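Local coordinates for vinylacetyl-CoA Delta-isomerase (Nitrosopumilus maritimus SCM1, PDB 6VJR), which probably catalyses the dehydration of 4-hydroxybutyryl-CoA and the isomerisation of vinylacetyl-CoA, using FAD and a [4Fe-4S] cluster, at residues Y8-L12 with I191-W195; E53-D59 with K66-H72; D59-T63 with V133-Q137; L110-E116 with M280-R284; N357-L361 with Y490-V494. All coordinates share one frame; numbering follows the deposited sequence. Where two conformers were deposited one is given.

Interaction 1 of 5, residues Y8-L12 with I191-W195; sequences YIESL and INSHW
The phenol of Y8 ends against the backbone of N192, its ring edge meeting the imidazole of H194. With CG anti to the backbone N, the torsion (chi1 162°) brings the hydroxyl to the loop, where it donates to N192 O at 2.7 Å, meeting a lone pair in the carbonyl plane. N192 O and H194 CE1 both sit at the edge of the tyrosine ring; the two aromatic planes are nearly perpendicular, their centroids 5.8 Å apart, an oblique pairing. H194 NE2 donates to S11 OG over 2.9 Å, and the serine oxygen lies almost exactly in the imidazole plane. That hydroxyl in turn donates to Y8 O at 2.6 Å, which closes a relay from loop to helix backbone. The contact thus fastens N-terminal helix 5-11 to the loop joining strand 177-188 to strand 195-198, within the region matching the 4-hydroxyphenylacetate 3-hydroxylase N-terminal family. H194 ND1 is bonded to V142 N, so both ring nitrogens are engaged. L12 adds an apolar branch, CD2 standing 3.8 Å from N192 O. The amide of N192 turns to other partners, its ND2 bonding S38 and Q99; the N192 side chain lies about 11 Å from the bound iron-sulfur cluster.

Interaction 2 of 5, residues E53-D59 with K66-H72; sequences EALASAD and KVNRFLH
E53 comes first, in a salt bridge where K66 NZ meets E53 OE1 from above the carboxylate plane at 3.2 Å. A54 and L55 then offer their carbonyls to R69. NH1 donates to A54 O at 3.1 Å and NE to L55 O at 2.9 Å, both oxygens near the guanidinium plane, so two bonds fix the rotation of that flat group. A56 O takes the backbone N of R69. S57 folds its hydroxyl back to E53 O at 2.6 Å, while its own carbonyl accepts from a water. A58 N donates to V67 O and V67 N to A58 O, both at 2.8 Å. A58 CB sits over the H72 imidazole, 3.6 Å from the centroid and 12° off the normal, a CH-pi contact; D79 holds H72 NE2. D59 OD1 lies 3.4 Å from K66 CD, beside the bent lysine chain. Strands 57-59 and 66-68 run at 144° with A58 and V67 as a hydrogen-bonded pair, a two-stranded antiparallel beta hairpin.

Interaction 3 of 5, residues D59-T63 with V133-Q137; sequences DSSIT and VKMVQ
Q137 OE1 receives two hydroxyl donors, S60 OG and T63 OG1, each at 2.8 Å. The acceptor belongs to helix 125-139 and the donors to the connection of the beta hairpin formed by strands 57-59 and 66-68, so the contact secures a hairpin loop to a helix. The two bonds differ in direction: the C=O...donor angle is 115° for S60 and 157° for T63, with both donors tilted modestly from the amide plane. S60 OG also serves as an acceptor, taking T63 N at 3.3 Å in an ST motif and, more weakly, I62 N. Its torsion, OG anti to the backbone N (chi1 174°), carries the hydroxyl between those amides and the glutamine. A water donates to S60 OG at 3.1 Å and accepts from Q137 NE2, adding a bridge beside the direct bond. NE2 has a second acceptor in L71 O, so both ends of this buried amide are satisfied and its flip is defined by its partners. The role of T63 OG1 extends to a weak bond from L65 N. Apolar contacts flank the polar group: the side chains of I62 and V133 cross at about a right angle, I62 CD1 lying 4.1 Å from V133 CG1, and the methyl of T63 rests on the helix backbone, where CG2 comes to 3.6 Å from K134 CA.

Interaction 4 of 5, residues L110-E116 with M280-R284; sequences LHSTTFE and MLVER
E116 OE2 is gripped by both terminal nitrogens of R284, NH1 at 2.9 Å and NH2 at 3.1 Å. The oxygen lies in the guanidinium plane, whereas both donors approach from one face of the carboxylate, whose plane is turned 51° from that of the arginine. NH1 gives a further bond to S112 OG, 2.9 Å long with an N-H...O angle of 152°. Three bonds to the glutamate and the serine therefore fix how the arginine's end is turned. An extended chain from CG to NE carries the guanidinium to the facing helix. M280 SD lies over one guanidinium face, toward its rim, and M280 CE comes to 3.4 Å from E116 OE1. These residues form one side of an antiparallel helix pair, 101-121 against 278-292, whose short segments run at 159° with axes 9.4 Å apart. The pair joins a helix of the N-terminal family region to one of the C-terminal region. T113, whose hydroxyl bonds S109 O within its own helix, sits in the middle, with OG1 3.8 Å from L281 CA. Beyond it the contact turns apolar: L110 CD2 meets L281 CD1 at 3.7 Å, and V214 of strand 213-218 touches both leucines.

Interaction 5 of 5, residues N357-L361 with Y490-V494; sequences NDDML and YFKRV
D358 and R493 form a side-on salt bridge, R493 NE donating to D358 OD2 at 2.6 Å and NH2 to OD1 at 3.2 Å. D358 is also the N-cap of helix 359-369, so the carboxylate that closes the helix start also ties helix 489-494 to it. The NE bond is nearly straight at 168° and its acceptor lies in the guanidinium plane, but both nitrogens approach from above the carboxylate, the two planes being 74° apart. D358 OD1 accepts L361 N at 3.0 Å from the opposite face to NH2, a capping bond that helps to hold the carboxylate in position for the arginine. The negative charge of D358 is probably favoured by R493 and the helix N-terminus.

Next to the salt bridge, M360 packs on Y490. M360 CG stands 3.7 Å from the centroid of the Y490 ring and 7° off the normal, a CH-pi contact, with SD farther out above the same ring as a distant Met-aromatic partner. Bends at chi2 and chi3 lay the methionine chain there. L361 CD2 reaches to 3.4 Å from Y490 OH, and V494 CG2 lies over the opposite face of the ring from M360. Farther out, F337 of the second subunit packs on Y490, which places this contact at a subunit interface, and OE2 of E334 of the second subunit is hydrogen-bonded to Y490 OH.

Interactions 2 and 3 are close neighbours, their centres 10 Å apart: they share D59, and L71 O probably bonds Q137 NE2, so the hairpin is packed against helix 125-139. Interaction 1 encloses both along the chain and meets interaction 3 where W195 packs on M135 in the conformer given. I62, in the hairpin loop of interaction 3, packs on H111 of helix 101-121 in interaction 4, the contact that joins the two family regions; helices 101-121 and 125-139 are consecutive. Interaction 5, last along the chain, lies about 18 Å from interaction 4 between centres, where E283 packs on D359, and about 37 Å from interaction 1. Interactions 2 and 5 both touch the second subunit.

Interaction 1 of 5, residues Y8-L12 with I191-W195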
# COMPACT_ATOMS: atom_id res chain seq x y z
N TYR A 8 -44.49 6.14 5.04
CA TYR A 8 -43.76 4.88 4.99
C TYR A 8 -43.68 4.25 6.37
O TYR A 8 -43.99 3.07 6.55
CB TYR A 8 -42.38 5.11 4.39
CG TYR A 8 -41.43 3.96 4.71
CD1 TYR A 8 -41.59 2.69 4.12
CD2 TYR A 8 -40.42 4.12 5.63
CE1 TYR A 8 -40.76 1.63 4.45
CE2 TYR A 8 -39.55 3.09 5.91
CZ TYR A 8 -39.73 1.84 5.34
OH TYR A 8 -38.84 0.87 5.68
N ILE A 9 -43.34 5.05 7.38
CA ILE A 9 -43.27 4.53 8.74
C ILE A 9 -44.62 3.95 9.17
O ILE A 9 -44.69 2.85 9.70
CB ILE A 9 -42.72 5.59 9.68
CG1 ILE A 9 -41.27 5.88 9.30
CG2 ILE A 9 -42.86 5.21 11.15
CD1 ILE A 9 -40.68 7.08 10.01
N GLU A 10 -45.72 4.64 8.85
CA GLU A 10 -47.04 4.15 9.19
C GLU A 10 -47.35 2.83 8.47
O GLU A 10 -47.97 1.97 9.08
CB GLU A 10 -48.04 5.23 8.81
CG GLU A 10 -49.47 4.89 9.22
CD GLU A 10 -49.70 4.60 10.69
OE1 GLU A 10 -49.05 5.23 11.58
OE2 GLU A 10 -50.55 3.70 10.94
N SER A 11 -46.90 2.65 7.22
CA SER A 11 -47.14 1.43 6.45
C SER A 11 -46.46 0.19 7.08
O SER A 11 -46.84 -0.94 6.77
CB SER A 11 -46.63 1.58 5.01
OG SER A 11 -45.20 1.35 4.95
N LEU A 12 -45.49 0.40 8.00
CA LEU A 12 -44.76 -0.69 8.65
C LEU A 12 -45.41 -1.15 9.94
O LEU A 12 -44.94 -2.11 10.57
CB LEU A 12 -43.32 -0.28 8.97
CG LEU A 12 -42.42 0.04 7.78
CD1 LEU A 12 -41.03 0.41 8.27
CD2 LEU A 12 -42.39 -1.14 6.83
N ILE A 191 -36.94 -6.58 6.93
CA ILE A 191 -38.03 -6.33 7.86
C ILE A 191 -38.69 -4.97 7.58
O ILE A 191 -39.85 -4.78 7.91
CB ILE A 191 -37.52 -6.52 9.30
CG1 ILE A 191 -37.14 -8.00 9.51
CG2 ILE A 191 -38.55 -6.06 10.34
CD1 ILE A 191 -36.16 -8.20 10.65
N ASN A 192 -37.93 -4.05 6.97
CA ASN A 192 -38.36 -2.72 6.61
C ASN A 192 -38.94 -2.66 5.20
O ASN A 192 -39.25 -1.59 4.74
CB ASN A 192 -37.19 -1.73 6.74
CG ASN A 192 -36.65 -1.68 8.15
OD1 ASN A 192 -37.30 -2.11 9.10
ND2 ASN A 192 -35.46 -1.11 8.30
N SER A 193 -39.07 -3.81 4.54
CA SER A 193 -39.50 -3.89 3.16
C SER A 193 -40.98 -4.32 3.08
O SER A 193 -41.50 -4.96 4.00
CB SER A 193 -38.65 -4.89 2.39
OG SER A 193 -37.26 -4.57 2.34
N HIS A 194 -41.61 -4.04 1.93
CA HIS A 194 -42.96 -4.47 1.61
C HIS A 194 -42.97 -5.80 0.85
O HIS A 194 -43.85 -6.64 1.07
CB HIS A 194 -43.70 -3.37 0.85
CG HIS A 194 -43.79 -2.08 1.57
ND1 HIS A 194 -43.02 -1.00 1.22
CD2 HIS A 194 -44.46 -1.70 2.67
CE1 HIS A 194 -43.30 0.02 2.03
NE2 HIS A 194 -44.16 -0.39 2.94
N TRP A 195 -42.05 -5.95 -0.10
CA TRP A 195 -41.86 -7.15 -0.89
C TRP A 195 -40.38 -7.52 -0.87
O TRP A 195 -39.55 -6.63 -0.80
CB TRP A 195 -42.29 -6.97 -2.34
CG TRP A 195 -43.77 -6.78 -2.48
CD1 TRP A 195 -44.49 -5.64 -2.33
CD2 TRP A 195 -44.71 -7.81 -2.79
NE1 TRP A 195 -45.83 -5.89 -2.54
CE2 TRP A 195 -45.98 -7.22 -2.82
CE3 TRP A 195 -44.58 -9.17 -3.10
CZ2 TRP A 195 -47.12 -7.96 -3.10
CZ3 TRP A 195 -45.71 -9.90 -3.35
CH2 TRP A 195 -46.96 -9.30 -3.36

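Interaction 2 of 5, residues E53-D59 with K66-H72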
# COMPACT_ATOMS: atom_id res chain seq x y z
N GLU A 53 -36.81 16.46 -6.15
CA GLU A 53 -37.54 15.60 -7.07
C GLU A 53 -36.69 15.16 -8.27
O GLU A 53 -36.78 14.01 -8.68
CB GLU A 53 -38.77 16.25 -7.71
CG GLU A 53 -39.92 16.46 -6.75
CD GLU A 53 -41.09 17.10 -7.47
OE1 GLU A 53 -41.09 17.19 -8.72
OE2 GLU A 53 -42.01 17.53 -6.73
N ALA A 54 -35.90 16.08 -8.85
CA ALA A 54 -35.15 15.68 -10.04
C ALA A 54 -34.06 14.65 -9.69
O ALA A 54 -33.78 13.76 -10.48
CB ALA A 54 -34.58 16.87 -10.74
N LEU A 55 -33.48 14.74 -8.49
CA LEU A 55 -32.46 13.78 -8.12
C LEU A 55 -33.03 12.39 -7.80
O LEU A 55 -32.43 11.38 -8.17
CB LEU A 55 -31.72 14.34 -6.92
CG LEU A 55 -30.58 13.49 -6.36
CD1 LEU A 55 -29.53 13.29 -7.41
CD2 LEU A 55 -30.03 14.17 -5.11
N ALA A 56 -34.14 12.36 -7.03
CA ALA A 56 -34.59 11.14 -6.37
C ALA A 56 -35.89 10.55 -6.90
O ALA A 56 -36.38 9.55 -6.39
CB ALA A 56 -34.66 11.37 -4.87
N SER A 57 -36.41 11.11 -7.99
CA SER A 57 -37.56 10.54 -8.64
C SER A 57 -37.32 10.58 -10.14
O SER A 57 -36.52 11.38 -10.63
CB SER A 57 -38.85 11.23 -8.22
OG SER A 57 -38.95 12.50 -8.83
N ALA A 58 -38.07 9.76 -10.88
CA ALA A 58 -37.88 9.61 -12.31
C ALA A 58 -39.23 9.50 -13.00
O ALA A 58 -40.19 9.04 -12.40
CB ALA A 58 -37.10 8.37 -12.56
N ASP A 59 -39.26 9.77 -14.30
CA ASP A 59 -40.44 9.51 -15.10
C ASP A 59 -40.35 8.12 -15.72
O ASP A 59 -39.52 7.85 -16.55
CB ASP A 59 -40.61 10.57 -16.18
CG ASP A 59 -40.76 11.99 -15.64
OD1 ASP A 59 -41.65 12.23 -14.80
OD2 ASP A 59 -39.95 12.85 -16.03
N LYS A 66 -44.52 9.49 -12.34
CA LYS A 66 -43.35 9.88 -11.59
C LYS A 66 -43.17 8.87 -10.45
O LYS A 66 -44.10 8.69 -9.64
CB LYS A 66 -43.52 11.30 -11.06
CG LYS A 66 -42.26 11.84 -10.43
CD LYS A 66 -41.44 12.63 -11.46
CE LYS A 66 -41.77 14.10 -11.50
NZ LYS A 66 -40.68 14.90 -10.92
N VAL A 67 -42.00 8.22 -10.40
CA VAL A 67 -41.74 7.17 -9.43
C VAL A 67 -40.47 7.47 -8.64
O VAL A 67 -39.58 8.17 -9.09
CB VAL A 67 -41.64 5.77 -10.07
CG1 VAL A 67 -42.89 5.46 -10.90
CG2 VAL A 67 -40.41 5.63 -10.95
N ASN A 68 -40.39 6.92 -7.44
CA ASN A 68 -39.15 6.97 -6.69
C ASN A 68 -38.05 6.33 -7.55
O ASN A 68 -38.25 5.27 -8.12
CB ASN A 68 -39.31 6.30 -5.34
CG ASN A 68 -38.13 6.55 -4.44
OD1 ASN A 68 -37.07 5.96 -4.64
ND2 ASN A 68 -38.30 7.42 -3.46
N ARG A 69 -36.87 6.96 -7.59
CA ARG A 69 -35.78 6.45 -8.42
C ARG A 69 -35.34 5.04 -8.02
O ARG A 69 -34.90 4.29 -8.87
CB ARG A 69 -34.60 7.43 -8.50
CG ARG A 69 -33.48 6.97 -9.43
CD ARG A 69 -32.48 8.06 -9.61
NE ARG A 69 -32.98 9.34 -10.10
CZ ARG A 69 -33.38 9.62 -11.33
NH1 ARG A 69 -33.74 10.85 -11.62
NH2 ARG A 69 -33.37 8.71 -12.29
N PHE A 70 -35.56 4.63 -6.78
CA PHE A 70 -35.27 3.26 -6.39
C PHE A 70 -36.17 2.23 -7.07
O PHE A 70 -35.82 1.05 -7.10
CB PHE A 70 -35.33 3.07 -4.87
CG PHE A 70 -34.16 3.68 -4.15
CD1 PHE A 70 -32.92 3.06 -4.20
CD2 PHE A 70 -34.27 4.85 -3.44
CE1 PHE A 70 -31.84 3.58 -3.51
CE2 PHE A 70 -33.19 5.38 -2.76
CZ PHE A 70 -31.98 4.74 -2.77
N LEU A 71 -37.29 2.66 -7.67
CA LEU A 71 -38.21 1.73 -8.33
C LEU A 71 -38.13 1.85 -9.86
O LEU A 71 -38.95 1.25 -10.58
CB LEU A 71 -39.63 2.06 -7.86
CG LEU A 71 -39.93 1.77 -6.38
CD1 LEU A 71 -41.25 2.41 -5.94
CD2 LEU A 71 -39.94 0.28 -6.18
N HIS A 72 -37.21 2.69 -10.33
CA HIS A 72 -37.10 3.00 -11.74
C HIS A 72 -36.18 2.05 -12.48
O HIS A 72 -35.07 1.78 -12.05
CB HIS A 72 -36.65 4.45 -11.92
CG HIS A 72 -36.52 4.86 -13.33
ND1 HIS A 72 -37.60 4.94 -14.20
CD2 HIS A 72 -35.50 5.41 -13.99
CE1 HIS A 72 -37.16 5.44 -15.36
NE2 HIS A 72 -35.90 5.77 -15.24
O HOH W 1 -37.60 13.68 -11.90

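Interaction 3 of 5, residues D59-T63 with V133-Q137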
# COMPACT_ATOMS: atom_id res chain seq x y z
N ASP A 59 -39.26 9.77 -14.30
CA ASP A 59 -40.44 9.51 -15.10
C ASP A 59 -40.35 8.12 -15.72
O ASP A 59 -39.52 7.85 -16.55
CB ASP A 59 -40.61 10.57 -16.18
CG ASP A 59 -40.76 11.99 -15.64
OD1 ASP A 59 -41.65 12.23 -14.80
OD2 ASP A 59 -39.95 12.85 -16.03
N SER A 60 -41.23 7.23 -15.30
CA SER A 60 -41.26 5.84 -15.74
C SER A 60 -42.02 5.72 -17.06
O SER A 60 -43.21 6.01 -17.08
CB SER A 60 -41.97 5.00 -14.70
OG SER A 60 -42.13 3.67 -15.18
N SER A 61 -41.35 5.18 -18.10
CA SER A 61 -42.03 4.82 -19.34
C SER A 61 -42.88 3.57 -19.15
O SER A 61 -43.70 3.26 -20.01
CB SER A 61 -41.04 4.58 -20.47
OG SER A 61 -40.29 5.76 -20.75
N ILE A 62 -42.63 2.79 -18.08
CA ILE A 62 -43.42 1.59 -17.83
C ILE A 62 -44.87 1.93 -17.44
O ILE A 62 -45.80 1.38 -18.04
CB ILE A 62 -42.71 0.66 -16.83
CG1 ILE A 62 -41.39 0.22 -17.44
CG2 ILE A 62 -43.60 -0.54 -16.48
CD1 ILE A 62 -40.49 -0.64 -16.57
N THR A 63 -45.04 2.83 -16.46
CA THR A 63 -46.31 3.21 -15.88
C THR A 63 -46.77 4.58 -16.33
O THR A 63 -47.96 4.91 -16.13
CB THR A 63 -46.26 3.19 -14.34
OG1 THR A 63 -45.14 4.00 -13.94
CG2 THR A 63 -46.11 1.79 -13.77
N VAL A 133 -43.59 -4.66 -11.54
CA VAL A 133 -43.01 -3.34 -11.53
C VAL A 133 -44.12 -2.29 -11.49
O VAL A 133 -44.03 -1.32 -10.74
CB VAL A 133 -42.06 -3.12 -12.71
CG1 VAL A 133 -41.64 -1.65 -12.78
CG2 VAL A 133 -40.84 -4.05 -12.55
N LYS A 134 -45.15 -2.46 -12.32
CA LYS A 134 -46.25 -1.51 -12.34
C LYS A 134 -46.86 -1.38 -10.94
O LYS A 134 -47.08 -0.27 -10.45
CB LYS A 134 -47.27 -1.96 -13.37
CG LYS A 134 -48.57 -1.20 -13.24
CD LYS A 134 -49.56 -1.54 -14.34
CE LYS A 134 -50.83 -0.79 -14.22
NZ LYS A 134 -51.66 -1.12 -15.37
N MET A 135 -47.15 -2.52 -10.30
CA MET A 135 -47.71 -2.51 -8.95
C MET A 135 -46.81 -1.71 -8.00
O MET A 135 -47.26 -0.77 -7.36
CB MET A 135 -47.92 -3.94 -8.44
CG MET A 135 -48.46 -4.02 -7.02
SD MET A 135 -48.63 -5.72 -6.42
CE MET A 135 -46.92 -6.21 -6.10
N VAL A 136 -45.52 -2.07 -7.90
CA VAL A 136 -44.69 -1.48 -6.87
C VAL A 136 -44.43 0.00 -7.15
O VAL A 136 -44.28 0.78 -6.22
CB VAL A 136 -43.41 -2.28 -6.61
CG1 VAL A 136 -43.72 -3.71 -6.21
CG2 VAL A 136 -42.45 -2.32 -7.77
N GLN A 137 -44.37 0.37 -8.42
CA GLN A 137 -44.27 1.77 -8.82
C GLN A 137 -45.49 2.61 -8.42
O GLN A 137 -45.36 3.73 -7.95
CB GLN A 137 -44.00 1.90 -10.31
CG GLN A 137 -42.56 1.59 -10.70
CD GLN A 137 -42.23 1.96 -12.14
OE1 GLN A 137 -43.10 2.35 -12.95
NE2 GLN A 137 -40.96 1.77 -12.44
O HOH W 2 -39.24 2.68 -14.64

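Interaction 4 of 5, residues L110-E116 with M280-R284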
# COMPACT_ATOMS: atom_id res chain seq x y z
N LEU A 110 -33.37 -8.12 -13.21
CA LEU A 110 -34.47 -8.99 -13.62
C LEU A 110 -35.14 -8.52 -14.89
O LEU A 110 -35.61 -9.36 -15.66
CB LEU A 110 -35.49 -9.11 -12.51
CG LEU A 110 -35.08 -10.04 -11.38
CD1 LEU A 110 -35.96 -9.78 -10.17
CD2 LEU A 110 -35.13 -11.51 -11.81
N HIS A 111 -35.16 -7.21 -15.14
CA HIS A 111 -35.85 -6.72 -16.32
C HIS A 111 -35.23 -7.32 -17.58
O HIS A 111 -35.93 -7.88 -18.44
CB HIS A 111 -35.81 -5.20 -16.34
CG HIS A 111 -36.63 -4.58 -17.40
ND1 HIS A 111 -36.19 -4.50 -18.70
CD2 HIS A 111 -37.86 -4.01 -17.37
CE1 HIS A 111 -37.13 -3.86 -19.42
NE2 HIS A 111 -38.15 -3.56 -18.65
N SER A 112 -33.89 -7.28 -17.68
CA SER A 112 -33.21 -7.83 -18.85
C SER A 112 -33.18 -9.36 -18.83
O SER A 112 -33.31 -9.98 -19.87
CB SER A 112 -31.82 -7.26 -19.01
OG SER A 112 -30.95 -7.65 -17.96
N THR A 113 -32.98 -9.97 -17.66
CA THR A 113 -32.81 -11.41 -17.58
C THR A 113 -34.13 -12.11 -17.95
O THR A 113 -34.13 -13.07 -18.72
CB THR A 113 -32.32 -11.83 -16.20
OG1 THR A 113 -31.10 -11.16 -15.91
CG2 THR A 113 -32.10 -13.33 -16.18
N THR A 114 -35.27 -11.67 -17.40
CA THR A 114 -36.56 -12.30 -17.69
C THR A 114 -36.86 -12.26 -19.19
O THR A 114 -37.42 -13.22 -19.74
CB THR A 114 -37.70 -11.67 -16.90
OG1 THR A 114 -37.70 -10.26 -17.11
CG2 THR A 114 -37.65 -12.03 -15.43
N PHE A 115 -36.54 -11.14 -19.83
CA PHE A 115 -36.73 -10.98 -21.26
C PHE A 115 -36.00 -12.08 -22.03
O PHE A 115 -36.56 -12.69 -22.96
CB PHE A 115 -36.27 -9.58 -21.68
CG PHE A 115 -36.52 -9.28 -23.15
CD1 PHE A 115 -35.64 -9.72 -24.12
CD2 PHE A 115 -37.61 -8.52 -23.55
CE1 PHE A 115 -35.82 -9.39 -25.44
CE2 PHE A 115 -37.80 -8.21 -24.88
CZ PHE A 115 -36.91 -8.66 -25.82
N GLU A 116 -34.76 -12.37 -21.60
CA GLU A 116 -33.91 -13.33 -22.29
C GLU A 116 -34.35 -14.76 -22.00
O GLU A 116 -34.26 -15.57 -22.90
CB GLU A 116 -32.44 -13.07 -22.04
CG GLU A 116 -32.02 -11.77 -22.75
CD GLU A 116 -30.56 -11.37 -22.67
OE1 GLU A 116 -29.74 -12.23 -23.08
OE2 GLU A 116 -30.25 -10.21 -22.29
N MET A 280 -26.57 -15.56 -15.50
CA MET A 280 -26.87 -14.26 -16.10
C MET A 280 -27.45 -13.28 -15.05
O MET A 280 -27.03 -12.11 -14.94
CB MET A 280 -27.87 -14.41 -17.25
CG MET A 280 -28.26 -13.11 -17.88
SD MET A 280 -29.48 -13.24 -19.20
CE MET A 280 -28.54 -14.09 -20.49
N LEU A 281 -28.38 -13.79 -14.24
CA LEU A 281 -29.03 -12.95 -13.25
C LEU A 281 -27.98 -12.50 -12.22
O LEU A 281 -27.96 -11.35 -11.83
CB LEU A 281 -30.19 -13.66 -12.57
CG LEU A 281 -30.88 -12.85 -11.48
CD1 LEU A 281 -31.45 -11.56 -12.07
CD2 LEU A 281 -31.97 -13.73 -10.87
N VAL A 282 -27.18 -13.43 -11.72
CA VAL A 282 -26.16 -13.05 -10.73
C VAL A 282 -25.17 -12.02 -11.29
O VAL A 282 -24.80 -11.05 -10.63
CB VAL A 282 -25.44 -14.29 -10.23
CG1 VAL A 282 -24.27 -13.97 -9.32
CG2 VAL A 282 -26.37 -15.27 -9.52
N GLU A 283 -24.70 -12.28 -12.52
CA GLU A 283 -23.78 -11.39 -13.21
C GLU A 283 -24.35 -9.98 -13.31
O GLU A 283 -23.68 -9.00 -13.04
CB GLU A 283 -23.43 -11.91 -14.59
CG GLU A 283 -22.42 -11.06 -15.34
CD GLU A 283 -21.85 -11.74 -16.59
OE1 GLU A 283 -20.66 -11.59 -16.91
OE2 GLU A 283 -22.58 -12.51 -17.23
N ARG A 284 -25.60 -9.88 -13.78
CA ARG A 284 -26.17 -8.57 -13.96
C ARG A 284 -26.53 -7.85 -12.67
O ARG A 284 -26.31 -6.65 -12.56
CB ARG A 284 -27.32 -8.66 -14.95
CG ARG A 284 -26.88 -9.14 -16.32
CD ARG A 284 -27.97 -9.04 -17.32
NE ARG A 284 -27.47 -9.59 -18.58
CZ ARG A 284 -28.20 -9.83 -19.63
NH1 ARG A 284 -29.46 -9.49 -19.63
NH2 ARG A 284 -27.64 -10.38 -20.69

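Interaction 5 of 5, residues N357-L361 with Y490-V494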
# COMPACT_ATOMS: atom_id res chain seq x y z
N ASN A 357 -24.85 -0.91 -16.65
CA ASN A 357 -23.58 -0.25 -16.50
C ASN A 357 -22.44 -1.18 -16.93
O ASN A 357 -22.59 -2.38 -17.10
CB ASN A 357 -23.39 0.18 -15.04
CG ASN A 357 -23.48 -1.01 -14.13
OD1 ASN A 357 -24.52 -1.65 -13.99
ND2 ASN A 357 -22.37 -1.33 -13.50
N ASP A 358 -21.27 -0.57 -17.15
CA ASP A 358 -20.06 -1.26 -17.57
C ASP A 358 -19.58 -2.21 -16.49
O ASP A 358 -19.16 -1.79 -15.42
CB ASP A 358 -18.94 -0.30 -17.93
CG ASP A 358 -17.76 -0.98 -18.58
OD1 ASP A 358 -17.12 -1.82 -17.90
OD2 ASP A 358 -17.49 -0.70 -19.78
N ASP A 359 -19.62 -3.50 -16.80
CA ASP A 359 -19.30 -4.53 -15.81
C ASP A 359 -17.85 -4.43 -15.31
O ASP A 359 -17.61 -4.53 -14.11
CB ASP A 359 -19.57 -5.90 -16.38
CG ASP A 359 -19.52 -7.01 -15.35
OD1 ASP A 359 -18.39 -7.28 -14.87
OD2 ASP A 359 -20.59 -7.54 -15.04
N MET A 360 -16.90 -4.27 -16.21
CA MET A 360 -15.51 -4.20 -15.83
C MET A 360 -15.29 -3.06 -14.85
O MET A 360 -14.69 -3.25 -13.80
CB MET A 360 -14.58 -4.05 -17.04
CG MET A 360 -13.16 -3.80 -16.64
SD MET A 360 -12.29 -5.17 -15.90
CE MET A 360 -11.48 -5.87 -17.35
N LEU A 361 -15.82 -1.88 -15.17
CA LEU A 361 -15.61 -0.75 -14.29
C LEU A 361 -16.35 -0.87 -12.96
O LEU A 361 -15.88 -0.33 -11.96
CB LEU A 361 -15.93 0.54 -15.02
CG LEU A 361 -15.07 0.83 -16.24
CD1 LEU A 361 -15.59 2.01 -17.02
CD2 LEU A 361 -13.66 1.13 -15.74
N TYR A 490 -15.15 -5.65 -23.43
CA TYR A 490 -14.77 -4.44 -22.69
C TYR A 490 -14.16 -3.41 -23.64
O TYR A 490 -14.51 -2.21 -23.60
CB TYR A 490 -13.82 -4.71 -21.52
CG TYR A 490 -13.42 -3.45 -20.75
CD1 TYR A 490 -14.34 -2.55 -20.23
CD2 TYR A 490 -12.08 -3.14 -20.53
CE1 TYR A 490 -13.95 -1.40 -19.54
CE2 TYR A 490 -11.68 -2.00 -19.83
CZ TYR A 490 -12.62 -1.14 -19.29
OH TYR A 490 -12.30 0.02 -18.60
N PHE A 491 -13.18 -3.84 -24.45
CA PHE A 491 -12.55 -2.90 -25.39
C PHE A 491 -13.52 -2.42 -26.47
O PHE A 491 -13.36 -1.29 -26.98
CB PHE A 491 -11.21 -3.38 -25.93
CG PHE A 491 -10.08 -3.24 -24.94
CD1 PHE A 491 -10.02 -2.20 -24.04
CD2 PHE A 491 -9.05 -4.17 -24.91
CE1 PHE A 491 -8.96 -2.11 -23.12
CE2 PHE A 491 -8.00 -4.04 -24.00
CZ PHE A 491 -7.99 -3.04 -23.09
N LYS A 492 -14.55 -3.21 -26.76
CA LYS A 492 -15.60 -2.70 -27.63
C LYS A 492 -16.31 -1.50 -27.00
O LYS A 492 -16.63 -0.58 -27.70
CB LYS A 492 -16.56 -3.81 -28.02
CG LYS A 492 -15.91 -4.81 -28.94
CD LYS A 492 -16.87 -5.94 -29.27
CE LYS A 492 -16.23 -7.06 -29.98
NZ LYS A 492 -17.22 -8.14 -29.98
N ARG A 493 -16.56 -1.53 -25.69
CA ARG A 493 -17.17 -0.41 -25.00
C ARG A 493 -16.17 0.76 -24.90
O ARG A 493 -16.51 1.95 -25.12
CB ARG A 493 -17.72 -0.84 -23.64
CG ARG A 493 -18.86 -1.86 -23.65
CD ARG A 493 -19.45 -2.01 -22.26
NE ARG A 493 -18.55 -2.57 -21.24
CZ ARG A 493 -18.34 -3.87 -20.97
NH1 ARG A 493 -18.93 -4.80 -21.70
NH2 ARG A 493 -17.58 -4.24 -19.93
N VAL A 494 -14.94 0.44 -24.55
CA VAL A 494 -13.94 1.48 -24.33
C VAL A 494 -13.73 2.32 -25.59
O VAL A 494 -13.66 3.55 -25.52
CB VAL A 494 -12.61 0.87 -23.83
CG1 VAL A 494 -11.45 1.86 -23.94
CG2 VAL A 494 -12.75 0.36 -22.40